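PDB 1A8Q: Non-heme chloroperoxidase CPO-A1 from Streptomyces aureofaciens, which is a cofactor-free haloperoxidase that can brominate and may be the chlorinating enzyme of 7-chlorotetracycline biosynthesis. Local coordinates for residues E10-D15 and A51-G56; Q18-V23 and A45-I50; V91-G96 and V116-I121; H219-Q224 and L244-G249. All coordinates share one frame; numbering follows the deposited sequence.

Interaction 1 of 4, residues E10-D15 and A51-G56; sequences EIFYKD and AHDRRG
Tyr13 and His52 face each other as an antiparallel non-hydrogen-bonded pair, their CA atoms 3.9 Å apart, and the next pair, Lys14 with Ala51, is hydrogen-bonded through both of its peptides. Beyond His52 one more bond follows, from Asp53 N to Phe12 O at 2.9 Å.

Ile11 packs along residues 52-55: CG2 lies 3.6 Å from Asp53 O and also touches His52 CB, near the plane of the ring, while CD1 reaches Arg55 N at 3.8 Å. A branched aliphatic suits this buried place because it fills two directions at once. Phe12 and Asp53 run side by side, with CD2 of the ring 3.6 Å from Asp53 OD2 and the two planes 33° apart. The long, flexible Lys14 brings NZ to a water, 2.9 Å away, that also lies within bonding distance of Asp53 OD1 and Ala51 O; NZ itself forms a salt bridge with Asp33. Asp53 is held further by the backbone amides of Gly32 and His59, which suits a buried carboxylate.

Strand 2-4 flanks strand 10-16 on its other edge, strand 21-25 adjoins strand 48-52, and helix 69-82 packs over Tyr13 and His52.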
loop_
_atom_site.group_PDB
_atom_site.type_symbol
_atom_site.label_atom_id
_atom_site.label_comp_id
_atom_site.label_asym_id
_atom_site.label_seq_id
_atom_site.Cartn_x
_atom_site.Cartn_y
_atom_site.Cartn_z
ATOM N N GLU A 10 -4.762 -5.067 18.696
ATOM C CA GLU A 10 -3.590 -4.199 18.924
ATOM C C GLU A 10 -2.898 -3.934 17.598
ATOM O O GLU A 10 -2.406 -4.845 16.928
ATOM C CB GLU A 10 -2.639 -4.915 19.902
ATOM C CG GLU A 10 -3.249 -4.983 21.293
ATOM C CD GLU A 10 -2.303 -5.619 22.301
ATOM O OE1 GLU A 10 -1.688 -6.645 21.981
ATOM O OE2 GLU A 10 -2.166 -5.037 23.394
ATOM N N ILE A 11 -2.840 -2.654 17.207
ATOM C CA ILE A 11 -2.180 -2.299 15.944
ATOM C C ILE A 11 -0.806 -1.738 16.297
ATOM O O ILE A 11 -0.726 -0.739 17.026
ATOM C CB ILE A 11 -3.010 -1.242 15.202
ATOM C CG1 ILE A 11 -4.338 -1.865 14.696
ATOM C CG2 ILE A 11 -2.279 -0.646 13.984
ATOM C CD1 ILE A 11 -4.187 -3.021 13.737
ATOM N N PHE A 12 0.226 -2.410 15.810
ATOM C CA PHE A 12 1.597 -1.946 16.127
ATOM C C PHE A 12 1.963 -0.815 15.181
ATOM O O PHE A 12 1.632 -0.921 13.996
ATOM C CB PHE A 12 2.584 -3.111 15.889
ATOM C CG PHE A 12 4.015 -2.723 16.246
ATOM C CD1 PHE A 12 4.440 -2.804 17.566
ATOM C CD2 PHE A 12 4.873 -2.319 15.254
ATOM C CE1 PHE A 12 5.761 -2.456 17.867
ATOM C CE2 PHE A 12 6.184 -1.947 15.571
ATOM C CZ PHE A 12 6.608 -2.018 16.880
ATOM N N TYR A 13 2.729 0.195 15.608
ATOM C CA TYR A 13 3.135 1.216 14.655
ATOM C C TYR A 13 4.457 1.853 15.122
ATOM O O TYR A 13 4.774 1.775 16.306
ATOM C CB TYR A 13 2.085 2.337 14.406
ATOM C CG TYR A 13 1.743 3.108 15.673
ATOM C CD1 TYR A 13 0.889 2.652 16.643
ATOM C CD2 TYR A 13 2.358 4.355 15.831
ATOM C CE1 TYR A 13 0.624 3.388 17.788
ATOM C CE2 TYR A 13 2.079 5.129 16.965
ATOM C CZ TYR A 13 1.233 4.634 17.919
ATOM O OH TYR A 13 0.975 5.367 19.060
ATOM N N LYS A 14 5.141 2.400 14.143
ATOM C CA LYS A 14 6.332 3.227 14.370
ATOM C C LYS A 14 5.941 4.697 14.288
ATOM O O LYS A 14 5.085 5.024 13.466
ATOM C CB LYS A 14 7.320 2.968 13.226
ATOM C CG LYS A 14 7.994 1.599 13.363
ATOM C CD LYS A 14 9.015 1.380 12.299
ATOM C CE LYS A 14 8.672 0.396 11.196
ATOM N NZ LYS A 14 8.226 -0.932 11.752
ATOM N N ASP A 15 6.512 5.530 15.197
ATOM C CA ASP A 15 6.088 6.953 15.169
ATOM C C ASP A 15 7.360 7.760 15.412
ATOM O O ASP A 15 7.892 7.703 16.555
ATOM C CB ASP A 15 5.087 7.166 16.298
ATOM C CG ASP A 15 4.590 8.595 16.488
ATOM O OD1 ASP A 15 5.095 9.463 15.783
ATOM O OD2 ASP A 15 3.715 8.788 17.331
ATOM N N ALA A 51 4.093 4.626 10.653
ATOM C CA ALA A 51 3.762 3.500 9.751
ATOM C C ALA A 51 3.268 2.345 10.620
ATOM O O ALA A 51 3.970 1.876 11.510
ATOM C CB ALA A 51 4.933 3.044 8.894
ATOM N N HIS A 52 2.000 1.960 10.372
ATOM C CA HIS A 52 1.377 0.926 11.184
ATOM C C HIS A 52 1.418 -0.396 10.442
ATOM O O HIS A 52 1.641 -0.456 9.236
ATOM C CB HIS A 52 -0.104 1.219 11.517
ATOM C CG HIS A 52 -0.958 1.435 10.303
ATOM N ND1 HIS A 52 -0.682 2.396 9.370
ATOM C CD2 HIS A 52 -2.082 0.781 9.869
ATOM C CE1 HIS A 52 -1.590 2.389 8.416
ATOM N NE2 HIS A 52 -2.465 1.420 8.692
ATOM N N ASP A 53 1.253 -1.482 11.202
ATOM C CA ASP A 53 1.159 -2.807 10.627
ATOM C C ASP A 53 -0.345 -3.194 10.604
ATOM O O ASP A 53 -1.010 -3.108 11.647
ATOM C CB ASP A 53 1.850 -3.834 11.549
ATOM C CG ASP A 53 3.380 -3.673 11.573
ATOM O OD1 ASP A 53 3.973 -2.936 10.767
ATOM O OD2 ASP A 53 3.998 -4.355 12.430
ATOM N N ARG A 54 -0.809 -3.555 9.426
ATOM C CA ARG A 54 -2.247 -3.921 9.270
ATOM C C ARG A 54 -2.554 -5.103 10.191
ATOM O O ARG A 54 -1.678 -5.909 10.490
ATOM C CB ARG A 54 -2.465 -4.287 7.809
ATOM C CG ARG A 54 -3.922 -4.669 7.443
ATOM C CD ARG A 54 -4.120 -4.686 5.910
ATOM N NE ARG A 54 -3.903 -3.300 5.444
ATOM C CZ ARG A 54 -2.908 -2.937 4.659
ATOM N NH1 ARG A 54 -1.995 -3.736 4.116
ATOM N NH2 ARG A 54 -2.802 -1.622 4.351
ATOM N N ARG A 55 -3.791 -5.202 10.656
ATOM C CA ARG A 55 -4.187 -6.349 11.506
ATOM C C ARG A 55 -3.695 -7.616 10.849
ATOM O O ARG A 55 -3.717 -7.835 9.651
ATOM C CB ARG A 55 -5.717 -6.374 11.679
ATOM C CG ARG A 55 -6.417 -6.589 10.332
ATOM C CD ARG A 55 -7.875 -6.154 10.435
ATOM N NE ARG A 55 -8.684 -6.945 11.335
ATOM C CZ ARG A 55 -9.260 -6.573 12.474
ATOM N NH1 ARG A 55 -9.218 -5.401 13.058
ATOM N NH2 ARG A 55 -9.978 -7.499 13.125
ATOM N N GLY A 56 -3.161 -8.564 11.711
ATOM C CA GLY A 56 -2.666 -9.800 11.105
ATOM C C GLY A 56 -1.363 -9.732 10.330
ATOM O O GLY A 56 -0.996 -10.691 9.661
HETATM O O HOH W 1 5.349 -0.671 11.672
HETATM O O HOH W 2 6.801 -3.767 11.530
#

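Interaction 2 of 4, residues Q18-V23 and A45-I50; sequences QGRPVV and AGYRGI
Tyr47 and Arg20 lie side by side at the N-terminal side of the pairing, ring and guanidinium planes nearly perpendicular at 83°. Tyr47 CD1 sits over one face of the guanidinium, CE1 is 4.0 Å from Arg20 NE, and the ring turns its edge to Arg20 O. The ring's root is packed too: Val22 CG2 touches Tyr47 CB at 3.9 Å, a small branched side chain fitting beside the broad aromatic. On the opposite face of the sheet Val23 CG2 meets Ile50 CB at 4.1 Å.

The backbones pair as a parallel ladder in which Val22 gives its N-H to Arg48 O (2.8 Å) and takes one from Ile50 N (2.9 Å). Arg48 N bonds to Arg20 O. With every torsion near 180°, Arg48 stretches from CB, packed 3.4 Å from Gly19 O, to a salt bridge with Asp15.

Farther out, the Arg20 guanidinium is fixed by the carbonyls of Asp87 and Leu272, and a water joins Arg20 N to Gly46 O. Gly46, with its positive phi, closes helix 36-44 in a Schellman motif. Strand 21-25, this helix and strand 48-52 thus form a beta-alpha-beta crossover of the alpha/beta hydrolase fold.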
loop_
_atom_site.group_PDB
_atom_site.type_symbol
_atom_site.label_atom_id
_atom_site.label_comp_id
_atom_site.label_asym_id
_atom_site.label_seq_id
_atom_site.Cartn_x
_atom_site.Cartn_y
_atom_site.Cartn_z
ATOM N N GLN A 18 8.954 14.795 14.719
ATOM C CA GLN A 18 8.014 15.838 15.077
ATOM C C GLN A 18 7.707 16.663 13.820
ATOM O O GLN A 18 8.526 16.731 12.884
ATOM C CB GLN A 18 8.580 16.764 16.160
ATOM C CG GLN A 18 8.256 16.396 17.587
ATOM C CD GLN A 18 9.136 15.313 18.164
ATOM O OE1 GLN A 18 8.618 14.280 18.627
ATOM N NE2 GLN A 18 10.451 15.508 18.118
ATOM N N GLY A 19 6.488 17.174 13.739
ATOM C CA GLY A 19 6.190 17.940 12.498
ATOM C C GLY A 19 4.866 17.433 11.925
ATOM O O GLY A 19 4.154 16.723 12.630
ATOM N N ARG A 20 4.529 17.900 10.734
ATOM C CA ARG A 20 3.213 17.521 10.174
ATOM C C ARG A 20 3.295 16.012 9.910
ATOM O O ARG A 20 4.295 15.589 9.327
ATOM C CB ARG A 20 3.019 18.272 8.880
ATOM C CG ARG A 20 1.687 18.177 8.221
ATOM C CD ARG A 20 1.563 19.069 7.011
ATOM N NE ARG A 20 2.188 18.720 5.745
ATOM C CZ ARG A 20 1.787 17.691 4.989
ATOM N NH1 ARG A 20 0.813 16.938 5.447
ATOM N NH2 ARG A 20 2.349 17.487 3.814
ATOM N N PRO A 21 2.220 15.315 10.197
ATOM C CA PRO A 21 2.248 13.862 10.049
ATOM C C PRO A 21 2.085 13.329 8.659
ATOM O O PRO A 21 1.177 13.703 7.903
ATOM C CB PRO A 21 1.098 13.382 10.930
ATOM C CG PRO A 21 0.294 14.560 11.332
ATOM C CD PRO A 21 1.001 15.789 10.865
ATOM N N VAL A 22 2.890 12.318 8.352
ATOM C CA VAL A 22 2.879 11.576 7.118
ATOM C C VAL A 22 2.655 10.101 7.558
ATOM O O VAL A 22 3.494 9.571 8.275
ATOM C CB VAL A 22 4.149 11.703 6.309
ATOM C CG1 VAL A 22 4.002 10.949 4.978
ATOM C CG2 VAL A 22 4.513 13.168 6.057
ATOM N N VAL A 23 1.515 9.546 7.187
ATOM C CA VAL A 23 1.150 8.198 7.660
ATOM C C VAL A 23 1.241 7.272 6.461
ATOM O O VAL A 23 0.588 7.451 5.424
ATOM C CB VAL A 23 -0.257 8.170 8.267
ATOM C CG1 VAL A 23 -0.718 6.742 8.556
ATOM C CG2 VAL A 23 -0.342 9.020 9.541
ATOM N N ALA A 45 13.490 15.521 6.696
ATOM C CA ALA A 45 13.001 16.732 6.046
ATOM C C ALA A 45 12.052 17.509 6.942
ATOM O O ALA A 45 11.473 18.523 6.499
ATOM C CB ALA A 45 12.334 16.356 4.732
ATOM N N GLY A 46 11.826 17.139 8.179
ATOM C CA GLY A 46 11.032 17.856 9.138
ATOM C C GLY A 46 9.569 17.498 9.319
ATOM O O GLY A 46 8.788 18.220 9.941
ATOM N N TYR A 47 9.241 16.253 8.947
ATOM C CA TYR A 47 7.913 15.711 9.142
ATOM C C TYR A 47 7.914 14.603 10.217
ATOM O O TYR A 47 9.011 14.230 10.635
ATOM C CB TYR A 47 7.410 15.046 7.842
ATOM C CG TYR A 47 7.282 16.093 6.716
ATOM C CD1 TYR A 47 6.105 16.827 6.598
ATOM C CD2 TYR A 47 8.302 16.244 5.805
ATOM C CE1 TYR A 47 6.027 17.786 5.588
ATOM C CE2 TYR A 47 8.223 17.207 4.795
ATOM C CZ TYR A 47 7.080 17.964 4.731
ATOM O OH TYR A 47 6.975 18.913 3.716
ATOM N N ARG A 48 6.710 14.301 10.666
ATOM C CA ARG A 48 6.516 13.175 11.623
ATOM C C ARG A 48 6.143 11.996 10.717
ATOM O O ARG A 48 5.169 12.133 9.970
ATOM C CB ARG A 48 5.426 13.535 12.583
ATOM C CG ARG A 48 5.074 12.478 13.612
ATOM C CD ARG A 48 4.061 13.001 14.619
ATOM N NE ARG A 48 3.654 11.923 15.526
ATOM C CZ ARG A 48 2.667 12.134 16.406
ATOM N NH1 ARG A 48 2.049 13.331 16.467
ATOM N NH2 ARG A 48 2.265 11.198 17.241
ATOM N N GLY A 49 6.805 10.851 10.907
ATOM C CA GLY A 49 6.525 9.738 9.974
ATOM C C GLY A 49 5.938 8.615 10.818
ATOM O O GLY A 49 6.540 8.229 11.821
ATOM N N ILE A 50 4.781 8.088 10.368
ATOM C CA ILE A 50 4.132 7.037 11.126
ATOM C C ILE A 50 3.848 5.872 10.182
ATOM O O ILE A 50 3.430 6.074 9.046
ATOM C CB ILE A 50 2.778 7.534 11.698
ATOM C CG1 ILE A 50 3.046 8.503 12.867
ATOM C CG2 ILE A 50 1.892 6.413 12.228
ATOM C CD1 ILE A 50 1.929 9.500 13.064
HETATM O O HOH W 3 2.506 15.832 14.572
HETATM O O HOH W 4 4.171 20.574 4.638
HETATM O O HOH W 5 6.518 19.545 9.234
#

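Interaction 3 of 4, residues V91-G96 and V116-I121; sequences VAHSMG and VLLSAI
His93 lays its imidazole beside the loop that follows strand 112-118: CD2 is 3.5 Å from Leu118 O and 4.0 Å from Ser119 CB. The CB of Ser94 sits over the centre of one ring face, so the histidine is packed against the nucleophile's own side chain. His93 CG lies anti to the backbone N (chi1 170°), which carries the ring toward Leu118 and Ser119. Its NE2 bonds to the carbonyl of His252, a bond that suits a histidine in this buried place.

Behind it the strands are in parallel register. Ala92 N donates to Val116 O, and Leu118 N to Ala92 O at 2.8 Å. Val91 and Val116 point the same way, Val91 CG1 touching Val116 CB at 4.1 Å; beta-branched side chains suit extended strands and give helix 260-272 an apolar surface.

The pairing continues past the strand ends. Ser94 N bonds to Leu118 O at 3.1 Å, and Ile121 N makes a weak bond to Ser94 O. Ile121 CD1 packs 3.9 Å from Met95 CA and also near Met95 CB, apolar groups lying together beside the sharp bend. Ser94 has phi 55° and psi -126°, strained values for a residue with a CB, at the second position of the type II' turn His93-Gly96, which is closed by Gly96 N to His93 O, 2.9 Å. Glycine suits position 96, where a CB would come too close to His93 O.

Ser94 OG bonds to His252 NE2 within the catalytic triad. The strand, tight turn and helix 96-107 form the nucleophile elbow, the hallmark of alpha/beta hydrolases.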
loop_
_atom_site.group_PDB
_atom_site.type_symbol
_atom_site.label_atom_id
_atom_site.label_comp_id
_atom_site.label_asym_id
_atom_site.label_seq_id
_atom_site.Cartn_x
_atom_site.Cartn_y
_atom_site.Cartn_z
ATOM N N VAL A 91 0.091 8.050 2.647
ATOM C CA VAL A 91 0.886 7.567 1.515
ATOM C C VAL A 91 0.647 6.048 1.499
ATOM O O VAL A 91 0.921 5.418 2.521
ATOM C CB VAL A 91 2.380 7.804 1.759
ATOM C CG1 VAL A 91 3.198 7.203 0.628
ATOM C CG2 VAL A 91 2.660 9.313 1.920
ATOM N N ALA A 92 0.130 5.516 0.410
ATOM C CA ALA A 92 -0.213 4.085 0.414
ATOM C C ALA A 92 0.441 3.350 -0.725
ATOM O O ALA A 92 0.634 3.896 -1.813
ATOM C CB ALA A 92 -1.748 4.029 0.255
ATOM N N HIS A 93 0.798 2.076 -0.470
ATOM C CA HIS A 93 1.326 1.259 -1.577
ATOM C C HIS A 93 0.393 0.066 -1.833
ATOM O O HIS A 93 -0.144 -0.480 -0.880
ATOM C CB HIS A 93 2.701 0.680 -1.145
ATOM C CG HIS A 93 3.239 -0.346 -2.083
ATOM N ND1 HIS A 93 3.511 -1.635 -1.583
ATOM C CD2 HIS A 93 3.563 -0.369 -3.376
ATOM C CE1 HIS A 93 3.989 -2.362 -2.581
ATOM N NE2 HIS A 93 4.033 -1.624 -3.690
ATOM N N SER A 94 0.210 -0.267 -3.106
ATOM C CA SER A 94 -0.508 -1.500 -3.489
ATOM C C SER A 94 -1.882 -1.621 -2.902
ATOM O O SER A 94 -2.671 -0.667 -2.966
ATOM C CB SER A 94 0.460 -2.643 -3.041
ATOM O OG SER A 94 0.137 -3.822 -3.763
ATOM N N MET A 95 -2.259 -2.734 -2.186
ATOM C CA MET A 95 -3.561 -2.817 -1.574
ATOM C C MET A 95 -3.795 -1.833 -0.474
ATOM O O MET A 95 -4.908 -1.503 -0.092
ATOM C CB MET A 95 -3.925 -4.254 -1.099
ATOM C CG MET A 95 -3.102 -4.628 0.161
ATOM S SD MET A 95 -3.925 -6.018 1.004
ATOM C CE MET A 95 -5.095 -5.217 2.045
ATOM N N GLY A 96 -2.735 -1.183 0.088
ATOM C CA GLY A 96 -2.835 -0.074 1.009
ATOM C C GLY A 96 -3.630 1.101 0.397
ATOM O O GLY A 96 -4.273 1.868 1.088
ATOM N N VAL A 116 -1.100 10.143 -1.360
ATOM C CA VAL A 116 -0.209 9.632 -2.394
ATOM C C VAL A 116 -0.591 8.168 -2.622
ATOM O O VAL A 116 -0.625 7.428 -1.638
ATOM C CB VAL A 116 1.276 9.657 -1.958
ATOM C CG1 VAL A 116 2.164 9.063 -3.033
ATOM C CG2 VAL A 116 1.693 11.114 -1.647
ATOM N N LEU A 117 -0.782 7.779 -3.869
ATOM C CA LEU A 117 -1.136 6.390 -4.190
ATOM C C LEU A 117 0.022 5.839 -4.983
ATOM O O LEU A 117 0.240 6.193 -6.138
ATOM C CB LEU A 117 -2.425 6.373 -5.040
ATOM C CG LEU A 117 -3.732 6.688 -4.315
ATOM C CD1 LEU A 117 -4.831 6.653 -5.400
ATOM C CD2 LEU A 117 -4.137 5.690 -3.251
ATOM N N LEU A 118 0.838 4.973 -4.360
ATOM C CA LEU A 118 1.980 4.391 -5.069
ATOM C C LEU A 118 1.667 2.981 -5.506
ATOM O O LEU A 118 1.391 2.107 -4.639
ATOM C CB LEU A 118 3.160 4.334 -4.027
ATOM C CG LEU A 118 4.424 3.632 -4.537
ATOM C CD1 LEU A 118 5.094 4.340 -5.699
ATOM C CD2 LEU A 118 5.475 3.521 -3.405
ATOM N N SER A 119 1.665 2.736 -6.801
ATOM C CA SER A 119 1.435 1.400 -7.388
ATOM C C SER A 119 0.213 0.775 -6.743
ATOM O O SER A 119 0.267 -0.394 -6.314
ATOM C CB SER A 119 2.669 0.516 -7.138
ATOM O OG SER A 119 3.875 1.233 -7.535
ATOM N N ALA A 120 -0.897 1.515 -6.689
ATOM C CA ALA A 120 -2.038 1.143 -5.906
ATOM C C ALA A 120 -3.164 0.503 -6.716
ATOM O O ALA A 120 -3.305 0.801 -7.900
ATOM C CB ALA A 120 -2.568 2.393 -5.191
ATOM N N ILE A 121 -3.971 -0.283 -6.030
ATOM C CA ILE A 121 -5.052 -1.006 -6.677
ATOM C C ILE A 121 -6.245 -0.219 -7.204
ATOM O O ILE A 121 -6.886 -0.797 -8.103
ATOM C CB ILE A 121 -5.564 -2.140 -5.761
ATOM C CG1 ILE A 121 -6.214 -1.606 -4.487
ATOM C CG2 ILE A 121 -4.413 -3.132 -5.466
ATOM C CD1 ILE A 121 -6.858 -2.713 -3.634
#

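Interaction 4 of 4, residues H219-Q224 and L244-G249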
loop_
_atom_site.group_PDB
_atom_site.type_symbol
_atom_site.label_atom_id
_atom_site.label_comp_id
_atom_site.label_asym_id
_atom_site.label_seq_id
_atom_site.Cartn_x
_atom_site.Cartn_y
_atom_site.Cartn_z
ATOM N N HIS A 219 3.240 5.311 -10.466
ATOM C CA HIS A 219 3.090 3.894 -10.790
ATOM C C HIS A 219 4.162 3.534 -11.795
ATOM O O HIS A 219 4.452 4.351 -12.698
ATOM C CB HIS A 219 1.697 3.682 -11.422
ATOM C CG HIS A 219 1.068 2.345 -11.174
ATOM N ND1 HIS A 219 -0.016 2.214 -10.397
ATOM C CD2 HIS A 219 1.423 1.110 -11.608
ATOM C CE1 HIS A 219 -0.375 0.925 -10.306
ATOM N NE2 HIS A 219 0.492 0.250 -11.033
ATOM N N GLY A 220 4.739 2.353 -11.645
ATOM C CA GLY A 220 5.775 1.936 -12.602
ATOM C C GLY A 220 5.068 1.335 -13.818
ATOM O O GLY A 220 4.079 0.617 -13.648
ATOM N N ASP A 221 5.694 1.427 -14.992
ATOM C CA ASP A 221 5.071 0.765 -16.141
ATOM C C ASP A 221 5.625 -0.613 -16.409
ATOM O O ASP A 221 5.280 -1.219 -17.416
ATOM C CB ASP A 221 5.189 1.668 -17.380
ATOM C CG ASP A 221 6.577 1.772 -17.920
ATOM O OD1 ASP A 221 7.528 1.062 -17.523
ATOM O OD2 ASP A 221 6.733 2.623 -18.858
ATOM N N ASP A 222 6.441 -1.168 -15.484
ATOM C CA ASP A 222 6.767 -2.579 -15.535
ATOM C C ASP A 222 6.266 -3.283 -14.263
ATOM O O ASP A 222 6.935 -4.173 -13.700
ATOM C CB ASP A 222 8.271 -2.816 -15.725
ATOM C CG ASP A 222 8.581 -4.260 -16.048
ATOM O OD1 ASP A 222 7.770 -4.933 -16.718
ATOM O OD2 ASP A 222 9.607 -4.785 -15.564
ATOM N N ASP A 223 5.119 -2.817 -13.790
ATOM C CA ASP A 223 4.518 -3.414 -12.575
ATOM C C ASP A 223 3.816 -4.703 -12.991
ATOM O O ASP A 223 2.781 -4.735 -13.665
ATOM C CB ASP A 223 3.613 -2.382 -11.919
ATOM C CG ASP A 223 3.152 -2.787 -10.540
ATOM O OD1 ASP A 223 2.941 -4.015 -10.354
ATOM O OD2 ASP A 223 3.003 -1.897 -9.693
ATOM N N GLN A 224 4.397 -5.802 -12.507
ATOM C CA GLN A 224 3.888 -7.142 -12.873
ATOM C C GLN A 224 2.875 -7.645 -11.880
ATOM O O GLN A 224 2.436 -8.819 -11.957
ATOM C CB GLN A 224 5.108 -8.081 -12.940
ATOM C CG GLN A 224 6.118 -7.761 -14.013
ATOM C CD GLN A 224 7.352 -8.638 -14.041
ATOM O OE1 GLN A 224 7.306 -9.778 -13.566
ATOM N NE2 GLN A 224 8.449 -8.145 -14.601
ATOM N N LEU A 244 -0.391 12.544 -12.075
ATOM C CA LEU A 244 0.129 11.190 -12.299
ATOM C C LEU A 244 1.599 11.264 -12.672
ATOM O O LEU A 244 2.009 12.134 -13.455
ATOM C CB LEU A 244 -0.632 10.497 -13.435
ATOM C CG LEU A 244 -0.064 9.193 -13.984
ATOM C CD1 LEU A 244 -0.299 8.049 -12.975
ATOM C CD2 LEU A 244 -0.762 8.790 -15.289
ATOM N N LYS A 245 2.466 10.423 -12.072
ATOM C CA LYS A 245 3.850 10.341 -12.482
ATOM C C LYS A 245 4.123 8.882 -12.844
ATOM O O LYS A 245 4.033 8.025 -11.943
ATOM C CB LYS A 245 4.831 10.816 -11.390
ATOM C CG LYS A 245 4.789 12.320 -11.141
ATOM C CD LYS A 245 5.852 12.792 -10.133
ATOM C CE LYS A 245 5.931 14.326 -10.251
ATOM N NZ LYS A 245 7.181 14.838 -9.629
ATOM N N VAL A 246 4.365 8.585 -14.101
ATOM C CA VAL A 246 4.695 7.242 -14.552
ATOM C C VAL A 246 6.199 7.017 -14.383
ATOM O O VAL A 246 7.002 7.820 -14.850
ATOM C CB VAL A 246 4.289 6.990 -16.003
ATOM C CG1 VAL A 246 4.754 5.622 -16.504
ATOM C CG2 VAL A 246 2.768 7.191 -16.039
ATOM N N TYR A 247 6.551 5.920 -13.705
ATOM C CA TYR A 247 7.992 5.619 -13.548
ATOM C C TYR A 247 8.357 4.598 -14.601
ATOM O O TYR A 247 8.057 3.399 -14.471
ATOM C CB TYR A 247 8.288 5.102 -12.135
ATOM C CG TYR A 247 8.463 6.140 -11.056
ATOM C CD1 TYR A 247 7.951 7.422 -11.128
ATOM C CD2 TYR A 247 9.129 5.794 -9.871
ATOM C CE1 TYR A 247 8.095 8.349 -10.101
ATOM C CE2 TYR A 247 9.231 6.665 -8.828
ATOM C CZ TYR A 247 8.808 7.971 -8.969
ATOM O OH TYR A 247 8.905 8.806 -7.903
ATOM N N GLU A 248 9.017 5.023 -15.677
ATOM C CA GLU A 248 9.368 4.109 -16.760
ATOM C C GLU A 248 10.317 3.017 -16.290
ATOM O O GLU A 248 11.338 3.268 -15.671
ATOM C CB GLU A 248 9.994 4.915 -17.941
ATOM C CG GLU A 248 8.941 5.816 -18.572
ATOM C CD GLU A 248 9.309 6.328 -19.953
ATOM O OE1 GLU A 248 10.475 6.197 -20.376
ATOM O OE2 GLU A 248 8.391 6.883 -20.607
ATOM N N GLY A 249 9.994 1.774 -16.610
ATOM C CA GLY A 249 10.797 0.619 -16.258
ATOM C C GLY A 249 10.711 0.176 -14.809
ATOM O O GLY A 249 11.487 -0.743 -14.455
HETATM O O HOH W 6 11.642 -3.493 -14.573
#
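A parallel pairing at the outer edge of the sheet joins strand 215-220 to the last strand, 243-247, and carries on into the loops beyond them. His219 forms the central rung, accepting from Tyr247 N at 2.8 Å and donating to Lys245 O; Asp221 N then reaches Tyr247 O at 3.1 Å. At Gly220 the chains come close, with CA 3.3 Å from Tyr247 O in a CA-H...O contact.

Asp221 supplies the main side-chain bond. Its CG is tucked between backbone N and carbonyl carbon (chi1 71°), which swings the carboxylate across to the other loop, where OD1 takes the N-H of Gly249 at 2.7 Å from above the carboxylate plane. The short acid thus extends the pairing after the strands have ended. OD2 of the same group lies 3.9 Å from Glu248 CG, and Asp221 CB touches Val246 CG1 at 4.1 Å.

In the alpha/beta hydrolase fold the triad acid follows this strand, and here Asp223 bonds through OD2 to His252 ND1, while OD1 receives the backbone amides of Val225 and Val226. The loop after Gly249 leads to His252, so the paired loops probably help to place acid and histidine together.

Asp222, just before the acid, packs CB 4.0 Å from Gly249 C. A water donates both to its OD2, at 2.6 Å, and to Gly249 O, and OD1 forms a salt bridge with Arg167. Tyr247 directs its hydroxyl to Asp267 of helix 260-272, and its ring makes a cation-pi contact with Lys263.

In the fold
All four contacts belong to one mixed sheet and follow its order from near one edge to the other. Interactions 1 and 2 share strand 48-52, with centres 16 Å apart; interaction 2 is nested in the loop closed by interaction 1, and the Asp15–Arg48 salt bridge ties them. Strands 21-25 and 88-93 are neighbours, joining interaction 2 to interaction 3 near the centre of the chain. Interaction 4 comes last in the chain, 13 Å from interaction 3 between centres but 28 Å from interaction 1. Ser119 packs on His219 and Asp223 where the loops of interactions 3 and 4 meet, consistent with Ser94 and Asp223 both bonding to His252.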